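Local coordinates for protein SG7.AF (Anopheles freeborni, PDB 6XL7) that inhibits the alternative pathway of host complement as a mosquito salivary protein, blocking the activity of the C3bBb convertase while leaving the classical pathway unaffected, at residues A75-A80 and D90-A95. Residues are numbered along the deposited sequence; the frame is centred on the assembly and turned at random.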
loop_
_atom_site.group_PDB
_atom_site.type_symbol
_atom_site.label_atom_id
_atom_site.label_comp_id
_atom_site.label_asym_id
_atom_site.label_seq_id
_atom_site.Cartn_x
_atom_site.Cartn_y
_atom_site.Cartn_z
ATOM N N ALA A 75 -8.682 8.088 9.032
ATOM C CA ALA A 75 -9.821 8.307 9.912
ATOM C C ALA A 75 -9.416 8.145 11.373
ATOM O O ALA A 75 -9.807 8.948 12.232
ATOM C CB ALA A 75 -10.950 7.338 9.540
ATOM N N GLY A 76 -8.617 7.114 11.677
ATOM C CA GLY A 76 -8.185 6.898 13.052
ATOM C C GLY A 76 -7.238 7.965 13.568
ATOM O O GLY A 76 -7.185 8.211 14.777
ATOM N N PHE A 77 -6.488 8.610 12.670
ATOM C CA PHE A 77 -5.616 9.719 13.048
ATOM C C PHE A 77 -6.409 10.986 13.319
ATOM O O PHE A 77 -6.019 11.792 14.181
ATOM C CB PHE A 77 -4.621 9.940 11.903
ATOM C CG PHE A 77 -3.869 11.251 11.962
ATOM C CD1 PHE A 77 -2.947 11.506 12.974
ATOM C CD2 PHE A 77 -4.062 12.221 10.989
ATOM C CE1 PHE A 77 -2.239 12.707 13.016
ATOM C CE2 PHE A 77 -3.355 13.422 11.030
ATOM C CZ PHE A 77 -2.452 13.664 12.044
ATOM N N SER A 78 -7.531 11.163 12.619
ATOM C CA SER A 78 -8.200 12.456 12.552
ATOM C C SER A 78 -9.645 12.377 13.031
ATOM O O SER A 78 -9.889 12.270 14.232
ATOM C CB SER A 78 -8.071 13.055 11.139
ATOM O OG SER A 78 -8.708 12.265 10.148
ATOM N N TYR A 79 -10.602 12.408 12.102
ATOM C CA TYR A 79 -11.988 12.715 12.437
ATOM C C TYR A 79 -12.715 11.594 13.174
ATOM O O TYR A 79 -13.780 11.854 13.746
ATOM C CB TYR A 79 -12.762 13.110 11.173
ATOM C CG TYR A 79 -12.741 12.042 10.093
ATOM C CD1 TYR A 79 -13.660 10.990 10.107
ATOM C CD2 TYR A 79 -11.811 12.079 9.063
ATOM C CE1 TYR A 79 -13.644 10.020 9.131
ATOM C CE2 TYR A 79 -11.787 11.106 8.074
ATOM C CZ TYR A 79 -12.715 10.079 8.117
ATOM O OH TYR A 79 -12.714 9.100 7.143
ATOM N N ALA A 80 -12.186 10.373 13.179
ATOM C CA ALA A 80 -12.784 9.278 13.933
ATOM C C ALA A 80 -12.034 8.956 15.217
ATOM O O ALA A 80 -12.372 7.977 15.884
ATOM C CB ALA A 80 -12.900 8.022 13.067
ATOM N N ASP A 90 -0.685 10.627 19.333
ATOM C CA ASP A 90 -1.287 9.504 20.048
ATOM C C ASP A 90 -2.386 8.839 19.227
ATOM O O ASP A 90 -2.478 7.608 19.197
ATOM C CB ASP A 90 -1.788 9.940 21.426
ATOM C CG ASP A 90 -0.652 10.235 22.401
ATOM O OD1 ASP A 90 0.419 9.606 22.276
ATOM O OD2 ASP A 90 -0.845 11.082 23.297
ATOM N N CYS A 91 -3.224 9.624 18.543
ATOM C CA CYS A 91 -4.187 9.011 17.621
ATOM C C CYS A 91 -3.476 8.226 16.530
ATOM O O CYS A 91 -3.873 7.102 16.199
ATOM C CB CYS A 91 -5.081 10.063 16.958
ATOM S SG CYS A 91 -6.289 10.860 18.069
ATOM N N LEU A 92 -2.423 8.811 15.954
ATOM C CA LEU A 92 -1.687 8.152 14.878
ATOM C C LEU A 92 -1.125 6.815 15.344
ATOM O O LEU A 92 -1.292 5.791 14.672
ATOM C CB LEU A 92 -0.554 9.070 14.422
ATOM C CG LEU A 92 0.157 8.672 13.133
ATOM C CD1 LEU A 92 -0.794 8.750 11.960
ATOM C CD2 LEU A 92 1.331 9.597 12.910
ATOM N N GLU A 93 -0.458 6.807 16.501
ATOM C CA GLU A 93 0.196 5.593 16.973
ATOM C C GLU A 93 -0.821 4.528 17.359
ATOM O O GLU A 93 -0.544 3.332 17.222
ATOM C CB GLU A 93 1.138 5.922 18.133
ATOM C CG GLU A 93 2.296 6.801 17.693
ATOM C CD GLU A 93 3.298 7.074 18.799
ATOM O OE1 GLU A 93 4.430 7.479 18.471
ATOM O OE2 GLU A 93 2.968 6.896 19.989
ATOM N N ALA A 94 -2.001 4.937 17.817
ATOM C CA ALA A 94 -3.032 3.962 18.156
ATOM C C ALA A 94 -3.615 3.289 16.920
ATOM O O ALA A 94 -4.130 2.169 17.019
ATOM C CB ALA A 94 -4.135 4.634 18.972
ATOM N N ALA A 95 -3.559 3.952 15.763
ATOM C CA ALA A 95 -4.131 3.415 14.532
ATOM C C ALA A 95 -3.091 2.770 13.624
ATOM O O ALA A 95 -3.468 2.041 12.698
ATOM C CB ALA A 95 -4.845 4.531 13.752
HETATM O O HOH W 1 -6.597 6.270 16.647
#
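A water links the two backbones of this helical hairpin: it donates to G76 O at 2.8 Å and to C91 O at 2.9 Å, so it ties the last turn of helix 56-77 to the first turn of helix 89-113. Both carbonyls belong to helix ends, and the water is a polar bridge between the segments, which share no direct hydrogen bond. Beside it the backbones come close, with F77 CA and L92 CA 4.6 Å apart. G76 has no side chain, and A95 CB rests on its backbone, 4.2 Å from G76 CA.

The chain leaves helical geometry at S78. There A75 O accepts from two backbone donors, S78 N and A80 N, which arrive from opposite faces of its carbonyl plane, while S78 OG bonds to Y74 O.

On the inner side F77 and L92 carry the apolar part. Each holds CG anti to its own backbone N (chi1 166° and -169°), which lays CG beside the residue's own carbonyl carbon; from these settings the two side chains cross at a slant, and L92 CD1 meets the ring obliquely, 3.6 Å from F77 CD1. The same ring carbon, F77 CD1, also lies 3.7 Å from L92 CB. V24 of helix 23-46 touches both residues and F73 also packs on L92, so the pair belongs to the buried interior of the helical bundle at its hairpin end.

C91 SG, anti to its own carbonyl carbon, is bonded to C81, and this disulfide pins the connecting loop at C81 to the start of helix 89-113. C91 also presses its CB against the carbonyl oxygens that end helix 56-77, 3.6 Å from G76 O and 3.4 Å from F77 O.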